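PDB 4HBR: putative periplasmic protein from Bacteroides eggerthii, which is of unknown function but belongs to the PF11396 (DUF2874) family, with helices packed against an antiparallel sheet. Local coordinates for residues 58-63 and 83-88; 97-102 and 112-117. All blocks are in the same frame, centred on the assembly; numbering follows the deposited sequence.

Contact 1 (58-63 and 83-88)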
loop_
_atom_site.group_PDB
_atom_site.type_symbol
_atom_site.label_atom_id
_atom_site.label_comp_id
_atom_site.label_asym_id
_atom_site.label_seq_id
_atom_site.Cartn_x
_atom_site.Cartn_y
_atom_site.Cartn_z
ATOM N N ASP A 58 -0.386 -5.376 2.559
ATOM C CA ASP A 58 -1.842 -5.432 2.548
ATOM C C ASP A 58 -2.314 -6.188 3.759
ATOM O O ASP A 58 -2.366 -7.409 3.758
ATOM C CB ASP A 58 -2.415 -6.037 1.256
ATOM C CG ASP A 58 -2.292 -5.161 0.026
ATOM O OD1 ASP A 58 -2.031 -3.941 0.183
ATOM O OD2 ASP A 58 -2.483 -5.685 -1.090
ATOM N N TRP A 59 -2.622 -5.445 4.808
ATOM C CA TRP A 59 -3.158 -5.933 6.071
ATOM C C TRP A 59 -4.575 -6.458 5.852
ATOM O O TRP A 59 -4.995 -7.365 6.561
ATOM C CB TRP A 59 -3.178 -4.768 7.069
ATOM C CG TRP A 59 -1.882 -4.476 7.767
ATOM C CD1 TRP A 59 -0.868 -5.358 8.021
ATOM C CD2 TRP A 59 -1.576 -3.283 8.519
ATOM N NE1 TRP A 59 0.087 -4.765 8.823
ATOM C CE2 TRP A 59 -0.324 -3.495 9.150
ATOM C CE3 TRP A 59 -2.219 -2.035 8.679
ATOM C CZ2 TRP A 59 0.289 -2.524 9.942
ATOM C CZ3 TRP A 59 -1.607 -1.062 9.456
ATOM C CH2 TRP A 59 -0.382 -1.317 10.102
ATOM N N GLU A 60 -5.318 -5.851 4.877
ATOM C CA GLU A 60 -6.671 -6.176 4.404
ATOM C C GLU A 60 -7.801 -5.827 5.388
ATOM O O GLU A 60 -8.864 -5.390 4.939
ATOM C CB GLU A 60 -6.783 -7.669 4.016
ATOM C CG GLU A 60 -5.975 -8.013 2.773
ATOM C CD GLU A 60 -5.981 -9.456 2.304
ATOM O OE1 GLU A 60 -6.606 -10.317 2.966
ATOM O OE2 GLU A 60 -5.338 -9.723 1.263
ATOM N N THR A 61 -7.596 -6.046 6.693
ATOM C CA THR A 61 -8.608 -5.820 7.723
ATOM C C THR A 61 -8.181 -4.721 8.709
ATOM O O THR A 61 -6.993 -4.516 8.930
ATOM C CB THR A 61 -8.913 -7.156 8.442
ATOM O OG1 THR A 61 -7.691 -7.754 8.903
ATOM C CG2 THR A 61 -9.658 -8.144 7.533
ATOM N N LEU A 62 -9.159 -4.040 9.315
ATOM C CA LEU A 62 -8.952 -2.956 10.280
ATOM C C LEU A 62 -8.401 -3.412 11.622
ATOM O O LEU A 62 -7.972 -2.571 12.419
ATOM C CB LEU A 62 -10.263 -2.190 10.519
ATOM C CG LEU A 62 -10.842 -1.416 9.332
ATOM C CD1 LEU A 62 -12.244 -0.961 9.648
ATOM C CD2 LEU A 62 -9.987 -0.254 8.971
ATOM N N ASP A 63 -8.405 -4.711 11.898
ATOM C CA ASP A 63 -7.863 -5.218 13.166
ATOM C C ASP A 63 -6.306 -5.120 13.205
ATOM O O ASP A 63 -5.705 -5.377 14.242
ATOM C CB ASP A 63 -8.357 -6.652 13.483
ATOM C CG ASP A 63 -8.050 -7.765 12.494
ATOM O OD1 ASP A 63 -7.296 -7.515 11.537
ATOM O OD2 ASP A 63 -8.554 -8.909 12.699
ATOM N N VAL A 83 -15.191 -2.501 3.870
ATOM C CA VAL A 83 -13.736 -2.362 3.764
ATOM C C VAL A 83 -13.222 -3.356 2.719
ATOM O O VAL A 83 -13.451 -4.552 2.846
ATOM C CB VAL A 83 -13.019 -2.501 5.129
ATOM C CG1 VAL A 83 -11.503 -2.393 4.965
ATOM C CG2 VAL A 83 -13.521 -1.449 6.116
ATOM N N GLN A 84 -12.569 -2.845 1.673
ATOM C CA GLN A 84 -12.049 -3.645 0.554
ATOM C C GLN A 84 -10.569 -3.962 0.715
ATOM O O GLN A 84 -10.115 -4.985 0.227
ATOM C CB GLN A 84 -12.253 -2.917 -0.784
ATOM C CG GLN A 84 -13.642 -2.290 -0.981
ATOM C CD GLN A 84 -14.643 -3.242 -1.580
ATOM O OE1 GLN A 84 -14.467 -3.760 -2.689
ATOM N NE2 GLN A 84 -15.749 -3.436 -0.890
ATOM N N ASN A 85 -9.809 -3.064 1.334
ATOM C CA ASN A 85 -8.376 -3.232 1.539
ATOM C C ASN A 85 -7.860 -2.266 2.597
ATOM O O ASN A 85 -8.442 -1.208 2.824
ATOM C CB ASN A 85 -7.599 -3.012 0.221
ATOM C CG ASN A 85 -6.255 -3.722 0.160
ATOM O OD1 ASN A 85 -5.879 -4.496 1.053
ATOM N ND2 ASN A 85 -5.499 -3.464 -0.900
ATOM N N VAL A 86 -6.772 -2.661 3.255
ATOM C CA VAL A 86 -6.066 -1.900 4.282
ATOM C C VAL A 86 -4.593 -2.109 4.006
ATOM O O VAL A 86 -4.122 -3.245 4.021
ATOM C CB VAL A 86 -6.458 -2.274 5.739
ATOM C CG1 VAL A 86 -5.617 -1.472 6.731
ATOM C CG2 VAL A 86 -7.940 -2.062 6.006
ATOM N N THR A 87 -3.872 -1.031 3.739
ATOM C CA THR A 87 -2.456 -1.093 3.388
ATOM C C THR A 87 -1.595 -0.251 4.333
ATOM O O THR A 87 -1.919 0.905 4.604
ATOM C CB THR A 87 -2.268 -0.634 1.926
ATOM O OG1 THR A 87 -3.155 -1.369 1.078
ATOM C CG2 THR A 87 -0.834 -0.795 1.428
ATOM N N TRP A 88 -0.480 -0.823 4.796
ATOM C CA TRP A 88 0.510 -0.102 5.601
ATOM C C TRP A 88 1.598 0.287 4.629
ATOM O O TRP A 88 2.195 -0.577 3.979
ATOM C CB TRP A 88 0.993 -0.979 6.730
ATOM C CG TRP A 88 2.060 -0.434 7.630
ATOM C CD1 TRP A 88 3.253 -1.032 7.889
ATOM C CD2 TRP A 88 1.919 0.620 8.612
ATOM N NE1 TRP A 88 3.893 -0.391 8.928
ATOM C CE2 TRP A 88 3.089 0.610 9.406
ATOM C CE3 TRP A 88 0.933 1.604 8.871
ATOM C CZ2 TRP A 88 3.263 1.466 10.503
ATOM C CZ3 TRP A 88 1.126 2.480 9.937
ATOM C CH2 TRP A 88 2.263 2.387 10.754
#
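W59 slides the CH2 rim of its six-membered ring over the W88 indole in an offset stack, the planes 19° apart and the centroids of the W59 six-membered and W88 five-membered rings 4.5 Å from each other. The two side chains run alongside and point the same way; W59 CH2 comes to 3.4 Å from W88 CD2, while W88 CB sits under the centre of the W59 six-membered ring as a CH-pi contact. V86 CG1, anti to the backbone N (chi1 177°), meets the same W59 ring at its edge. Beside the indoles the chain turns away from the strand on a single acceptor: V86 O takes a good bond from E60 N at 3.0 Å, on a lone pair, and a weak, bent one from W59 N. On the face that carries D58 and T87, T87 OG1 donates to D58 OD1 at 2.9 Å, on the anti side and out of the carboxylate plane; R43 forms a salt bridge to the same oxygen. L62 divides its methyls, CD1 to V83 CG2 and CD2 to V86 CG2. Here strand 52-58 leaves its neighbour 82-90 for helix 67-75, whose F70 and F73 pack on L62, while F40 of strand 40-46 meets W59 edge-to-face.

Contact 2 (97-102 and 112-117)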
loop_
_atom_site.group_PDB
_atom_site.type_symbol
_atom_site.label_atom_id
_atom_site.label_comp_id
_atom_site.label_asym_id
_atom_site.label_seq_id
_atom_site.Cartn_x
_atom_site.Cartn_y
_atom_site.Cartn_z
ATOM N N ILE A 97 2.039 5.425 6.418
ATOM C CA ILE A 97 0.662 5.829 6.116
ATOM C C ILE A 97 -0.257 4.586 6.158
ATOM O O ILE A 97 0.141 3.510 5.721
ATOM C CB ILE A 97 0.613 6.540 4.714
ATOM C CG1 ILE A 97 1.415 7.866 4.718
ATOM C CG2 ILE A 97 -0.833 6.739 4.180
ATOM C CD1 ILE A 97 1.502 8.552 3.331
ATOM N N VAL A 98 -1.483 4.753 6.660
ATOM C CA VAL A 98 -2.488 3.699 6.575
ATOM C C VAL A 98 -3.441 4.094 5.416
ATOM O O VAL A 98 -4.071 5.139 5.507
ATOM C CB VAL A 98 -3.274 3.417 7.891
ATOM C CG1 VAL A 98 -4.185 2.197 7.707
ATOM C CG2 VAL A 98 -2.345 3.232 9.097
ATOM N N ALA A 99 -3.525 3.286 4.345
ATOM C CA ALA A 99 -4.455 3.528 3.227
ATOM C C ALA A 99 -5.628 2.542 3.354
ATOM O O ALA A 99 -5.399 1.324 3.415
ATOM C CB ALA A 99 -3.748 3.358 1.884
ATOM N N ILE A 100 -6.856 3.065 3.473
ATOM C CA ILE A 100 -8.067 2.249 3.601
ATOM C C ILE A 100 -8.930 2.466 2.365
ATOM O O ILE A 100 -9.211 3.612 2.004
ATOM C CB ILE A 100 -8.849 2.544 4.929
ATOM C CG1 ILE A 100 -7.961 2.251 6.180
ATOM C CG2 ILE A 100 -10.174 1.724 4.999
ATOM C CD1 ILE A 100 -8.492 2.750 7.478
ATOM N N GLN A 101 -9.334 1.363 1.704
ATOM C CA GLN A 101 -10.226 1.383 0.547
ATOM C C GLN A 101 -11.562 0.864 1.021
ATOM O O GLN A 101 -11.647 -0.239 1.572
ATOM C CB GLN A 101 -9.671 0.578 -0.628
ATOM C CG GLN A 101 -8.335 1.109 -1.175
ATOM C CD GLN A 101 -7.805 0.284 -2.316
ATOM O OE1 GLN A 101 -8.184 -0.858 -2.532
ATOM N NE2 GLN A 101 -6.911 0.850 -3.080
ATOM N N VAL A 102 -12.607 1.683 0.883
ATOM C CA VAL A 102 -13.919 1.326 1.421
ATOM C C VAL A 102 -14.975 1.617 0.359
ATOM O O VAL A 102 -14.916 2.636 -0.321
ATOM C CB VAL A 102 -14.166 2.057 2.797
ATOM C CG1 VAL A 102 -13.953 3.578 2.703
ATOM C CG2 VAL A 102 -15.520 1.731 3.412
ATOM N N GLN A 112 -10.946 5.929 -1.107
ATOM C CA GLN A 112 -9.626 5.647 -0.562
ATOM C C GLN A 112 -9.263 6.776 0.401
ATOM O O GLN A 112 -9.290 7.959 0.017
ATOM C CB GLN A 112 -8.583 5.503 -1.674
ATOM C CG GLN A 112 -7.189 5.163 -1.158
ATOM C CD GLN A 112 -6.289 4.801 -2.289
ATOM O OE1 GLN A 112 -6.368 3.685 -2.819
ATOM N NE2 GLN A 112 -5.431 5.736 -2.695
ATOM N N ILE A 113 -9.012 6.420 1.662
ATOM C CA ILE A 113 -8.658 7.398 2.682
ATOM C C ILE A 113 -7.263 7.077 3.154
ATOM O O ILE A 113 -6.974 5.919 3.516
ATOM C CB ILE A 113 -9.681 7.476 3.862
ATOM C CG1 ILE A 113 -11.148 7.508 3.373
ATOM C CG2 ILE A 113 -9.414 8.691 4.741
ATOM C CD1 ILE A 113 -11.843 6.288 3.684
ATOM N N LEU A 114 -6.388 8.106 3.136
ATOM C CA LEU A 114 -5.000 8.009 3.634
ATOM C C LEU A 114 -4.921 8.653 5.001
ATOM O O LEU A 114 -5.322 9.801 5.176
ATOM C CB LEU A 114 -3.997 8.663 2.669
ATOM C CG LEU A 114 -4.061 8.278 1.191
ATOM C CD1 LEU A 114 -2.935 8.985 0.432
ATOM C CD2 LEU A 114 -3.935 6.744 0.994
ATOM N N PHE A 115 -4.413 7.909 5.970
ATOM C CA PHE A 115 -4.298 8.359 7.351
ATOM C C PHE A 115 -2.877 8.360 7.853
ATOM O O PHE A 115 -2.100 7.452 7.528
ATOM C CB PHE A 115 -5.100 7.407 8.272
ATOM C CG PHE A 115 -6.615 7.432 8.192
ATOM C CD1 PHE A 115 -7.354 8.363 8.920
ATOM C CD2 PHE A 115 -7.306 6.476 7.453
ATOM C CE1 PHE A 115 -8.753 8.337 8.911
ATOM C CE2 PHE A 115 -8.715 6.451 7.444
ATOM C CZ PHE A 115 -9.426 7.380 8.177
ATOM N N THR A 116 -2.566 9.297 8.747
ATOM C CA THR A 116 -1.311 9.225 9.475
ATOM C C THR A 116 -1.543 8.164 10.592
ATOM O O THR A 116 -2.717 7.942 10.950
ATOM C CB THR A 116 -0.933 10.597 10.082
ATOM O OG1 THR A 116 -1.830 10.886 11.158
ATOM C CG2 THR A 116 -0.906 11.733 9.077
ATOM N N PRO A 117 -0.495 7.595 11.248
ATOM C CA PRO A 117 -0.746 6.685 12.386
ATOM C C PRO A 117 -1.552 7.333 13.539
ATOM O O PRO A 117 -2.172 6.625 14.324
ATOM C CB PRO A 117 0.671 6.306 12.842
ATOM C CG PRO A 117 1.508 6.452 11.601
ATOM C CD PRO A 117 0.952 7.683 10.951
#
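Strands 97-102 and 112-115 run antiparallel, their axes 4.7 Å apart at closest approach and their directions 164° apart. V98 with F115 and I100 with I113 are the hydrogen-bonded pairs, each closed by two N-H...O bonds; I100 N to I113 O, at 2.9 Å, is nearly straight. A99 with L114 and Q101 with Q112 are the non-hydrogen-bonded pairs between and beyond them. On the face bearing these last four residues, Q101 NE2 donates to Q112 OE1 at 2.9 Å, within the planes of both amides, which are nearly coplanar (4°). The two glutamine side chains lie side by side and point the same way, each extended beyond CG, and T133 OG1 also bonds Q112 OE1, giving that oxygen a second partner. Further along, A99 CB packs against L114 CD2 at 3.5 Å. The other face is apolar. I100 CD1 approaches F115 CE2 obliquely at 3.7 Å, and I113 CG2, from within the same strand, lies over one face of the phenyl ring, toward its rim. V102 turns CG1 into the position between backbone N and carbonyl carbon (chi1 53°), where it meets I113 CD1 at 3.6 Å. This is the body of the beta hairpin 97-104/109-115, set in the sheet between strands 82-90 and 121-126, with V69, A72 and F73 of helix 67-75 covering the V98, I100, V102 and F115 side.

The two contacts, with centres about 9 Å apart, lie on either side of the pairing of strand 82-90 with strand 97-104 in one antiparallel sheet. T87 N lies 2.8 Å from A99 O, and Q84 N lies equally close to Q101 O, both probable hydrogen bonds. Q84 and N85 together form a classic beta bulge in the strand of contact 1, opposite Q101, the donor of the glutamine pair in contact 2. Apolar side chains continue the connection on the helix side: L62 CD2 is 3.7 Å from I100 CD1, and W88 CZ3 is 3.6 Å from V98 CG2. F73 of helix 67-75 touches L62 and V83 as well as I100 and V102, so one helix packs against both contacts.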